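Local coordinates for protein proline iminopeptidase (Streptomyces halstedii, PDB 3WMR) that is an amidohydrolase of the alpha/beta hydrolase fold that takes up polyketide substrates through a hydrophobic tunnel and probably releases N-terminal proline from peptides, at residues Trp127-Ala137 with Trp245-Ile254; Pro28-Tyr36 with Tyr79-Leu90. All coordinates share one frame; numbering follows the deposited sequence.

Contact 1 of 2, residues Trp127-Ala137 with Trp245-Ile254; sequences WGGMLGSVHAA and WSVEDCLPDI. With P4G (1-ethoxy-2-(2-ethoxyethoxy)ethane), chain E.
Trp245 meets Trp127, Met130 and Val134 along the helix that follows the predicted nucleophile in this alpha/beta hydrolase, and its indole illustrates how one side chain can serve both core and pocket. With CG anti to the backbone N (chi1 -174°), the ring is carried from the loop toward helix 127-137. Its CB lies 3.9 Å from C8 of the bound P4G. Further along, CD1 touches P4G C7, and NE1 gives a weak hydrogen bond to P4G O2 (3.3 Å), which sits at the ring edge in its plane. The benzo half belongs to the helix: CZ2 rests against Val134 CG2, CE3 meets the terminal CE of Met130 at 3.7 Å, and CZ3 reaches both Met130 CB and, at 3.6 Å, Trp127 CZ3. The two six-membered rings are inclined at 45°, while Met130 SD adds an oblique Met-aromatic contact 4.9 Å from the centroid of the Trp245 six-membered ring. Val247 CG1 covers one face of the indole near its rim and also touches Val134 CG2.

Toward the helix's far end the two segments close in: Ala137 CB and Cys250 CB are only 3.5 Å apart, tighter than usual for carbons, and Ile254 CG1 lies 3.9 Å from Ala136 CB. The loop thus lies along the helix, which also packs on helix 100-113 through Leu131 and His135, while Ser133 and Ala136, which touch the loop, reach strand 143-149 as well; Leu251 and Ser133 share Phe276 of helix 270-279.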
loop_
_atom_site.group_PDB
_atom_site.type_symbol
_atom_site.label_atom_id
_atom_site.label_comp_id
_atom_site.label_asym_id
_atom_site.label_seq_id
_atom_site.Cartn_x
_atom_site.Cartn_y
_atom_site.Cartn_z
ATOM N N TRP A 127 -1.581 1.362 -2.974
ATOM C CA TRP A 127 -2.462 0.408 -3.669
ATOM C C TRP A 127 -3.260 -0.507 -2.728
ATOM O O TRP A 127 -4.447 -0.779 -2.966
ATOM C CB TRP A 127 -1.659 -0.423 -4.707
ATOM C CG TRP A 127 -2.027 -1.877 -4.772
ATOM C CD1 TRP A 127 -1.412 -2.904 -4.152
ATOM C CD2 TRP A 127 -3.138 -2.439 -5.478
ATOM N NE1 TRP A 127 -2.059 -4.082 -4.420
ATOM C CE2 TRP A 127 -3.111 -3.826 -5.260
ATOM C CE3 TRP A 127 -4.132 -1.900 -6.297
ATOM C CZ2 TRP A 127 -4.061 -4.691 -5.811
ATOM C CZ3 TRP A 127 -5.085 -2.760 -6.858
ATOM C CH2 TRP A 127 -5.034 -4.143 -6.611
ATOM N N GLY A 128 -2.608 -1.007 -1.688
ATOM C CA GLY A 128 -3.226 -1.886 -0.710
ATOM C C GLY A 128 -4.436 -1.285 -0.016
ATOM O O GLY A 128 -5.358 -2.004 0.367
ATOM N N GLY A 129 -4.435 0.034 0.148
ATOM C CA GLY A 129 -5.573 0.744 0.702
ATOM C C GLY A 129 -6.729 0.769 -0.291
ATOM O O GLY A 129 -7.893 0.806 0.111
ATOM N N MET A 130 -6.405 0.771 -1.580
ATOM C CA MET A 130 -7.431 0.735 -2.636
ATOM C C MET A 130 -8.055 -0.655 -2.726
ATOM O O MET A 130 -9.295 -0.798 -2.838
ATOM C CB MET A 130 -6.853 1.168 -3.998
ATOM C CG MET A 130 -6.254 2.569 -3.993
ATOM S SD MET A 130 -5.594 3.112 -5.578
ATOM C CE MET A 130 -7.076 3.738 -6.386
ATOM N N LEU A 131 -7.196 -1.671 -2.738
ATOM C CA LEU A 131 -7.605 -3.078 -2.628
ATOM C C LEU A 131 -8.441 -3.304 -1.366
ATOM O O LEU A 131 -9.535 -3.877 -1.422
ATOM C CB LEU A 131 -6.365 -4.003 -2.649
ATOM C CG LEU A 131 -6.613 -5.519 -2.520
ATOM C CD1 LEU A 131 -7.431 -6.029 -3.695
ATOM C CD2 LEU A 131 -5.313 -6.298 -2.408
ATOM N N GLY A 132 -7.934 -2.839 -0.217
ATOM C CA GLY A 132 -8.690 -2.929 1.038
ATOM C C GLY A 132 -10.087 -2.339 0.953
ATOM O O GLY A 132 -11.033 -2.904 1.508
ATOM N N SER A 133 -10.226 -1.207 0.257
ATOM C CA SER A 133 -11.528 -0.542 0.123
ATOM C C SER A 133 -12.491 -1.379 -0.711
ATOM O O SER A 133 -13.681 -1.489 -0.388
ATOM C CB SER A 133 -11.373 0.824 -0.539
ATOM O OG SER A 133 -10.608 1.687 0.264
ATOM N N VAL A 134 -11.973 -1.960 -1.790
ATOM C CA VAL A 134 -12.786 -2.830 -2.660
ATOM C C VAL A 134 -13.286 -4.036 -1.857
ATOM O O VAL A 134 -14.472 -4.391 -1.879
ATOM C CB VAL A 134 -11.981 -3.297 -3.899
ATOM C CG1 VAL A 134 -12.769 -4.300 -4.724
ATOM C CG2 VAL A 134 -11.594 -2.103 -4.760
ATOM N N HIS A 135 -12.367 -4.658 -1.140
ATOM C CA HIS A 135 -12.707 -5.742 -0.229
ATOM C C HIS A 135 -13.760 -5.340 0.824
ATOM O O HIS A 135 -14.732 -6.052 1.005
ATOM C CB HIS A 135 -11.441 -6.225 0.449
ATOM C CG HIS A 135 -11.663 -7.311 1.443
ATOM N ND1 HIS A 135 -11.492 -8.644 1.136
ATOM C CD2 HIS A 135 -12.041 -7.266 2.739
ATOM C CE1 HIS A 135 -11.749 -9.372 2.205
ATOM N NE2 HIS A 135 -12.087 -8.561 3.189
ATOM N N ALA A 136 -13.561 -4.205 1.502
ATOM C CA ALA A 136 -14.492 -3.734 2.524
ATOM C C ALA A 136 -15.884 -3.394 1.953
ATOM O O ALA A 136 -16.879 -3.479 2.667
ATOM C CB ALA A 136 -13.929 -2.525 3.254
ATOM N N ALA A 137 -15.937 -3.029 0.676
ATOM C CA ALA A 137 -17.174 -2.587 0.050
ATOM C C ALA A 137 -18.125 -3.755 -0.223
ATOM O O ALA A 137 -19.319 -3.552 -0.376
ATOM C CB ALA A 137 -16.878 -1.821 -1.229
ATOM N N TRP A 245 -7.961 4.058 -12.956
ATOM C CA TRP A 245 -8.774 3.335 -11.988
ATOM C C TRP A 245 -9.160 4.161 -10.749
ATOM O O TRP A 245 -8.330 4.862 -10.155
ATOM C CB TRP A 245 -8.040 2.067 -11.583
ATOM C CG TRP A 245 -8.821 1.164 -10.697
ATOM C CD1 TRP A 245 -10.067 0.644 -10.933
ATOM C CD2 TRP A 245 -8.395 0.639 -9.439
ATOM N NE1 TRP A 245 -10.445 -0.162 -9.892
ATOM C CE2 TRP A 245 -9.439 -0.180 -8.957
ATOM C CE3 TRP A 245 -7.230 0.787 -8.668
ATOM C CZ2 TRP A 245 -9.355 -0.853 -7.746
ATOM C CZ3 TRP A 245 -7.146 0.118 -7.460
ATOM C CH2 TRP A 245 -8.205 -0.689 -7.005
ATOM N N SER A 246 -10.429 4.043 -10.363
ATOM C CA SER A 246 -10.964 4.711 -9.179
ATOM C C SER A 246 -11.778 3.732 -8.340
ATOM O O SER A 246 -12.498 2.893 -8.897
ATOM C CB SER A 246 -11.856 5.867 -9.600
ATOM O OG SER A 246 -12.434 6.488 -8.478
ATOM N N VAL A 247 -11.686 3.839 -7.015
ATOM C CA VAL A 247 -12.547 3.036 -6.111
ATOM C C VAL A 247 -13.734 3.832 -5.531
ATOM O O VAL A 247 -14.499 3.307 -4.709
ATOM C CB VAL A 247 -11.741 2.365 -4.960
ATOM C CG1 VAL A 247 -10.666 1.450 -5.535
ATOM C CG2 VAL A 247 -11.127 3.397 -4.018
ATOM N N GLU A 248 -13.915 5.067 -5.998
ATOM C CA GLU A 248 -14.891 5.987 -5.431
ATOM C C GLU A 248 -16.308 5.388 -5.411
ATOM O O GLU A 248 -17.074 5.643 -4.485
ATOM C CB GLU A 248 -14.903 7.299 -6.209
ATOM C CG GLU A 248 -13.637 8.141 -6.085
ATOM C CD GLU A 248 -13.543 9.194 -7.171
ATOM O OE1 GLU A 248 -13.228 8.845 -8.324
ATOM O OE2 GLU A 248 -13.797 10.376 -6.883
ATOM N N ASP A 249 -16.639 4.586 -6.419
ATOM C CA ASP A 249 -18.002 4.053 -6.560
ATOM C C ASP A 249 -18.372 3.004 -5.523
ATOM O O ASP A 249 -19.548 2.810 -5.241
ATOM C CB ASP A 249 -18.212 3.481 -7.963
ATOM C CG ASP A 249 -18.321 4.572 -9.026
ATOM O OD1 ASP A 249 -18.630 5.745 -8.689
ATOM O OD2 ASP A 249 -18.103 4.253 -10.215
ATOM N N CYS A 250 -17.388 2.337 -4.939
ATOM C CA CYS A 250 -17.676 1.354 -3.903
ATOM C C CYS A 250 -17.612 1.928 -2.474
ATOM O O CYS A 250 -18.096 1.293 -1.545
ATOM C CB CYS A 250 -16.760 0.159 -4.059
ATOM S SG CYS A 250 -15.130 0.465 -3.371
ATOM N N LEU A 251 -17.079 3.140 -2.314
ATOM C CA LEU A 251 -16.831 3.714 -0.989
ATOM C C LEU A 251 -18.071 3.924 -0.123
ATOM O O LEU A 251 -17.997 3.723 1.091
ATOM C CB LEU A 251 -16.014 5.028 -1.074
ATOM C CG LEU A 251 -14.617 4.953 -1.719
ATOM C CD1 LEU A 251 -13.905 6.300 -1.714
ATOM C CD2 LEU A 251 -13.736 3.906 -1.073
ATOM N N PRO A 252 -19.220 4.300 -0.733
ATOM C CA PRO A 252 -20.411 4.437 0.100
ATOM C C PRO A 252 -20.859 3.136 0.753
ATOM O O PRO A 252 -21.611 3.192 1.712
ATOM C CB PRO A 252 -21.498 4.941 -0.894
ATOM C CG PRO A 252 -20.726 5.564 -2.008
ATOM C CD PRO A 252 -19.469 4.738 -2.124
ATOM N N ASP A 253 -20.409 1.985 0.248
ATOM C CA ASP A 253 -20.847 0.682 0.761
ATOM C C ASP A 253 -20.027 0.166 1.948
ATOM O O ASP A 253 -20.364 -0.865 2.551
ATOM C CB ASP A 253 -20.821 -0.361 -0.359
ATOM C CG ASP A 253 -21.896 -0.112 -1.434
ATOM O OD1 ASP A 253 -22.894 0.599 -1.187
ATOM O OD2 ASP A 253 -21.722 -0.633 -2.548
ATOM N N ILE A 254 -18.939 0.858 2.273
ATOM C CA ILE A 254 -18.080 0.460 3.400
ATOM C C ILE A 254 -18.788 0.788 4.712
ATOM O O ILE A 254 -19.062 1.963 5.000
ATOM C CB ILE A 254 -16.699 1.147 3.322
ATOM C CG1 ILE A 254 -15.934 0.650 2.091
ATOM C CG2 ILE A 254 -15.889 0.873 4.579
ATOM C CD1 ILE A 254 -14.717 1.474 1.723
HETATM C C8 P4G E . -8.527 -0.516 -14.420
HETATM C C7 P4G E . -9.937 -1.004 -14.169
HETATM O O4 P4G E . -9.956 -2.238 -13.432
HETATM C C6 P4G E . -11.287 -2.757 -13.263
HETATM C C5 P4G E . -11.367 -3.828 -12.170
HETATM O O3 P4G E . -11.974 -3.294 -10.991
HETATM C C4 P4G E . -12.571 -4.256 -10.120
HETATM C C3 P4G E . -12.962 -3.582 -8.799
HETATM O O2 P4G E . -12.947 -2.145 -8.908
HETATM C C2 P4G E . -14.058 -1.501 -8.272
HETATM C C1 P4G E . -13.967 -0.003 -8.480
#

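Contact 2 of 2, residues Pro28-Tyr36 with Tyr79-Leu90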
loop_
_atom_site.group_PDB
_atom_site.type_symbol
_atom_site.label_atom_id
_atom_site.label_comp_id
_atom_site.label_asym_id
_atom_site.label_seq_id
_atom_site.Cartn_x
_atom_site.Cartn_y
_atom_site.Cartn_z
ATOM N N PRO A 28 -1.622 -22.430 -0.408
ATOM C CA PRO A 28 -1.972 -22.583 -1.819
ATOM C C PRO A 28 -3.045 -21.572 -2.209
ATOM O O PRO A 28 -3.985 -21.342 -1.453
ATOM C CB PRO A 28 -2.515 -24.013 -1.898
ATOM C CG PRO A 28 -3.068 -24.266 -0.535
ATOM C CD PRO A 28 -2.173 -23.519 0.419
ATOM N N PHE A 29 -2.855 -20.942 -3.359
ATOM C CA PHE A 29 -3.846 -20.072 -3.955
ATOM C C PHE A 29 -4.072 -20.652 -5.337
ATOM O O PHE A 29 -3.325 -20.362 -6.280
ATOM C CB PHE A 29 -3.338 -18.625 -4.018
ATOM C CG PHE A 29 -4.247 -17.688 -4.778
ATOM C CD1 PHE A 29 -5.635 -17.766 -4.647
ATOM C CD2 PHE A 29 -3.712 -16.702 -5.600
ATOM C CE1 PHE A 29 -6.461 -16.904 -5.335
ATOM C CE2 PHE A 29 -4.537 -15.834 -6.291
ATOM C CZ PHE A 29 -5.911 -15.938 -6.160
ATOM N N GLY A 30 -5.090 -21.500 -5.433
ATOM C CA GLY A 30 -5.306 -22.320 -6.611
ATOM C C GLY A 30 -4.001 -22.970 -7.036
ATOM O O GLY A 30 -3.351 -23.667 -6.254
ATOM N N GLN A 31 -3.608 -22.688 -8.271
ATOM C CA GLN A 31 -2.411 -23.245 -8.884
ATOM C C GLN A 31 -1.094 -22.679 -8.312
ATOM O O GLN A 31 -0.034 -23.263 -8.524
ATOM C CB GLN A 31 -2.495 -22.968 -10.389
ATOM C CG GLN A 31 -1.358 -23.495 -11.245
ATOM C CD GLN A 31 -1.465 -23.010 -12.676
ATOM O OE1 GLN A 31 -2.535 -22.583 -13.115
ATOM N NE2 GLN A 31 -0.356 -23.061 -13.409
ATOM N N TYR A 32 -1.158 -21.556 -7.594
ATOM C CA TYR A 32 0.055 -20.839 -7.160
ATOM C C TYR A 32 0.163 -20.792 -5.641
ATOM O O TYR A 32 -0.691 -21.337 -4.948
ATOM C CB TYR A 32 0.064 -19.416 -7.740
ATOM C CG TYR A 32 -0.342 -19.350 -9.200
ATOM C CD1 TYR A 32 0.523 -19.783 -10.205
ATOM C CD2 TYR A 32 -1.592 -18.860 -9.573
ATOM C CE1 TYR A 32 0.155 -19.733 -11.536
ATOM C CE2 TYR A 32 -1.964 -18.796 -10.907
ATOM C CZ TYR A 32 -1.091 -19.234 -11.882
ATOM O OH TYR A 32 -1.467 -19.176 -13.212
ATOM N N ARG A 33 1.216 -20.144 -5.140
ATOM C CA ARG A 33 1.474 -20.007 -3.703
ATOM C C ARG A 33 1.480 -18.530 -3.278
ATOM O O ARG A 33 2.012 -17.677 -3.997
ATOM C CB ARG A 33 2.836 -20.609 -3.350
ATOM C CG ARG A 33 3.095 -22.016 -3.881
ATOM C CD ARG A 33 2.205 -23.065 -3.236
ATOM N NE ARG A 33 2.376 -23.107 -1.785
ATOM C CZ ARG A 33 1.710 -23.919 -0.971
ATOM N NH1 ARG A 33 0.831 -24.787 -1.456
ATOM N NH2 ARG A 33 1.927 -23.863 0.338
ATOM N N THR A 34 0.912 -18.245 -2.104
ATOM C CA THR A 34 0.972 -16.912 -1.489
ATOM C C THR A 34 1.788 -16.996 -0.211
ATOM O O THR A 34 1.453 -17.777 0.674
ATOM C CB THR A 34 -0.432 -16.389 -1.119
ATOM O OG1 THR A 34 -1.234 -16.276 -2.296
ATOM C CG2 THR A 34 -0.353 -15.025 -0.430
ATOM N N TRP A 35 2.830 -16.175 -0.103
ATOM C CA TRP A 35 3.714 -16.162 1.064
ATOM C C TRP A 35 3.226 -15.201 2.138
ATOM O O TRP A 35 2.828 -14.068 1.838
ATOM C CB TRP A 35 5.132 -15.759 0.662
ATOM C CG TRP A 35 6.128 -15.861 1.786
ATOM C CD1 TRP A 35 6.902 -16.954 2.108
ATOM C CD2 TRP A 35 6.453 -14.845 2.746
ATOM N NE1 TRP A 35 7.676 -16.677 3.213
ATOM C CE2 TRP A 35 7.429 -15.388 3.617
ATOM C CE3 TRP A 35 6.017 -13.531 2.955
ATOM C CZ2 TRP A 35 7.969 -14.660 4.684
ATOM C CZ3 TRP A 35 6.554 -12.810 4.009
ATOM C CH2 TRP A 35 7.521 -13.381 4.869
ATOM N N TYR A 36 3.313 -15.642 3.394
ATOM C CA TYR A 36 2.832 -14.871 4.547
ATOM C C TYR A 36 3.765 -14.996 5.747
ATOM O O TYR A 36 4.662 -15.840 5.792
ATOM C CB TYR A 36 1.435 -15.358 4.965
ATOM C CG TYR A 36 1.493 -16.688 5.691
ATOM C CD1 TYR A 36 1.489 -17.885 4.983
ATOM C CD2 TYR A 36 1.598 -16.746 7.081
ATOM C CE1 TYR A 36 1.575 -19.106 5.631
ATOM C CE2 TYR A 36 1.685 -17.963 7.740
ATOM C CZ TYR A 36 1.673 -19.138 7.005
ATOM O OH TYR A 36 1.748 -20.352 7.631
ATOM N N TYR A 79 2.051 -10.123 4.302
ATOM C CA TYR A 79 2.139 -11.054 3.176
ATOM C C TYR A 79 2.557 -10.403 1.853
ATOM O O TYR A 79 2.389 -9.207 1.653
ATOM C CB TYR A 79 0.842 -11.856 3.020
ATOM C CG TYR A 79 -0.285 -11.211 2.229
ATOM C CD1 TYR A 79 -1.194 -10.346 2.841
ATOM C CD2 TYR A 79 -0.491 -11.524 0.878
ATOM C CE1 TYR A 79 -2.251 -9.789 2.128
ATOM C CE2 TYR A 79 -1.546 -10.965 0.159
ATOM C CZ TYR A 79 -2.424 -10.096 0.789
ATOM O OH TYR A 79 -3.482 -9.529 0.090
ATOM N N ASP A 80 3.122 -11.219 0.968
ATOM C CA ASP A 80 3.509 -10.787 -0.369
ATOM C C ASP A 80 2.433 -11.214 -1.323
ATOM O O ASP A 80 2.114 -12.391 -1.419
ATOM C CB ASP A 80 4.809 -11.439 -0.819
ATOM C CG ASP A 80 6.012 -10.919 -0.082
ATOM O OD1 ASP A 80 5.961 -9.810 0.495
ATOM O OD2 ASP A 80 7.015 -11.640 -0.094
ATOM N N GLN A 81 1.869 -10.249 -2.024
ATOM C CA GLN A 81 0.887 -10.512 -3.061
ATOM C C GLN A 81 1.484 -11.299 -4.236
ATOM O O GLN A 81 2.692 -11.298 -4.462
ATOM C CB GLN A 81 0.258 -9.189 -3.507
ATOM C CG GLN A 81 -0.574 -8.572 -2.389
ATOM C CD GLN A 81 -0.812 -7.084 -2.542
ATOM O OE1 GLN A 81 -1.096 -6.593 -3.635
ATOM N NE2 GLN A 81 -0.752 -6.364 -1.422
ATOM N N LEU A 82 0.622 -11.987 -4.972
ATOM C CA LEU A 82 1.075 -12.854 -6.062
ATOM C C LEU A 82 1.847 -12.051 -7.087
ATOM O O LEU A 82 1.416 -10.977 -7.480
ATOM C CB LEU A 82 -0.109 -13.524 -6.750
ATOM C CG LEU A 82 0.224 -14.547 -7.844
ATOM C CD1 LEU A 82 0.838 -15.801 -7.232
ATOM C CD2 LEU A 82 -1.016 -14.901 -8.654
ATOM N N GLY A 83 2.978 -12.598 -7.524
ATOM C CA GLY A 83 3.790 -11.989 -8.570
ATOM C C GLY A 83 5.131 -11.485 -8.071
ATOM O O GLY A 83 6.047 -11.271 -8.873
ATOM N N ASN A 84 5.266 -11.282 -6.764
ATOM C CA ASN A 84 6.547 -10.814 -6.216
ATOM C C ASN A 84 6.842 -11.328 -4.810
ATOM O O ASN A 84 5.992 -11.942 -4.171
ATOM C CB ASN A 84 6.622 -9.276 -6.239
ATOM C CG ASN A 84 8.020 -8.763 -6.560
ATOM O OD1 ASN A 84 8.920 -9.540 -6.870
ATOM N ND2 ASN A 84 8.201 -7.455 -6.492
ATOM N N GLY A 85 8.063 -11.083 -4.343
ATOM C CA GLY A 85 8.489 -11.546 -3.030
ATOM C C GLY A 85 8.449 -13.062 -2.919
ATOM O O GLY A 85 8.840 -13.776 -3.851
ATOM N N GLY A 86 7.949 -13.552 -1.787
ATOM C CA GLY A 86 7.951 -14.978 -1.486
ATOM C C GLY A 86 6.857 -15.755 -2.183
ATOM O O GLY A 86 6.823 -16.979 -2.092
ATOM N N SER A 87 5.950 -15.057 -2.865
ATOM C CA SER A 87 4.856 -15.711 -3.586
ATOM C C SER A 87 5.323 -16.156 -4.969
ATOM O O SER A 87 6.446 -15.874 -5.359
ATOM C CB SER A 87 3.658 -14.766 -3.676
ATOM O OG SER A 87 3.267 -14.366 -2.364
ATOM N N THR A 88 4.463 -16.863 -5.700
ATOM C CA THR A 88 4.806 -17.341 -7.039
ATOM C C THR A 88 5.075 -16.153 -7.976
ATOM O O THR A 88 4.269 -15.226 -8.062
ATOM C CB THR A 88 3.683 -18.227 -7.637
ATOM O OG1 THR A 88 3.280 -19.216 -6.681
ATOM C CG2 THR A 88 4.145 -18.932 -8.918
ATOM N N HIS A 89 6.223 -16.186 -8.653
ATOM C CA HIS A 89 6.544 -15.223 -9.706
ATOM C C HIS A 89 6.019 -15.748 -11.024
ATOM O O HIS A 89 6.139 -16.932 -11.308
ATOM C CB HIS A 89 8.048 -15.000 -9.789
ATOM C CG HIS A 89 8.611 -14.346 -8.572
ATOM N ND1 HIS A 89 9.194 -13.100 -8.599
ATOM C CD2 HIS A 89 8.642 -14.748 -7.281
ATOM C CE1 HIS A 89 9.573 -12.768 -7.379
ATOM N NE2 HIS A 89 9.252 -13.754 -6.561
ATOM N N LEU A 90 5.409 -14.868 -11.810
ATOM C CA LEU A 90 4.878 -15.228 -13.115
ATOM C C LEU A 90 5.345 -14.201 -14.151
ATOM O O LEU A 90 4.532 -13.451 -14.695
ATOM C CB LEU A 90 3.348 -15.290 -13.079
ATOM C CG LEU A 90 2.692 -16.228 -12.060
ATOM C CD1 LEU A 90 2.813 -15.705 -10.637
ATOM C CD2 LEU A 90 1.221 -16.433 -12.401
#
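Trp35 N points almost straight at Ser87 OG (2.9 Å, 176°), and Arg33 N donates to Thr88 OG1 at 2.7 Å; in both cases a side-chain hydroxyl accepts where a neighbouring strand would offer a carbonyl. This is the antiparallel margin of the alpha/beta hydrolase sheet, where the hairpin of strands 23-29 and 32-39, closed by a type II' turn from Phe29 to Tyr32, runs beside strand 76-80 and the turns that follow it. Thr88 holds the backbone of Arg33 at both its N and its O, since its own N returns a bond to Arg33 O (3.1 Å). Nearer the strand, Asp80 N binds Trp35 O, and Tyr36 and Tyr79 form a non-hydrogen-bonded antiparallel pair.

Second-shell bonds shape the turn. Asp80 OD2 takes the N-H of Gly86 on its anti side, while its OD1 is held by His60. Gly86 lies close against Trp35, whose CB comes within 3.3 Å of Gly86 C; a beta carbon on this glycine would collide with the indole.

Outward from these bonds, Tyr32 carries the packing. Its CG stands anti to the carbonyl carbon (chi1 -44°), which turns the ring across Leu90, and CD2 of that leucine makes a CH-pi contact over one face, 3.9 Å from the centroid. Gln31 CB covers the opposite face, and Leu82 CD1 touches Tyr32 CB at 3.7 Å. Were Tyr32 an alanine, Leu90 CD2 and Gln31 CB would probably lose the ring that separates them, and a gap would open beside Thr88 CG2. At the margin of this apolar cluster, Leu82 CD2 approaches the edge of the Phe29 ring, 4.3 Å from CE2.

In the fold
Two parts of one sheet-and-helix scaffold are joined here by a direct polar link. The centres of contact 1 and contact 2 are 22 Å apart, yet Gln81 OE1 lies 2.8 Å from Trp127 NE1, probably a hydrogen bond, and Gln81 NE2 binds His53 O. Helix 100-113 is a second bridge, its Leu107 touching both His135 and Tyr79. Contact 1 is the one near the predicted active site: the Trp127 side chain is about 4 Å from that of Ser126, the predicted nucleophile, and about 8 Å from that of His293, the predicted proton donor. Trp245 and Ser246 line the P4G pocket with Thr241, whereas contact 2 is remote from the predicted catalytic residues and the P4G pocket.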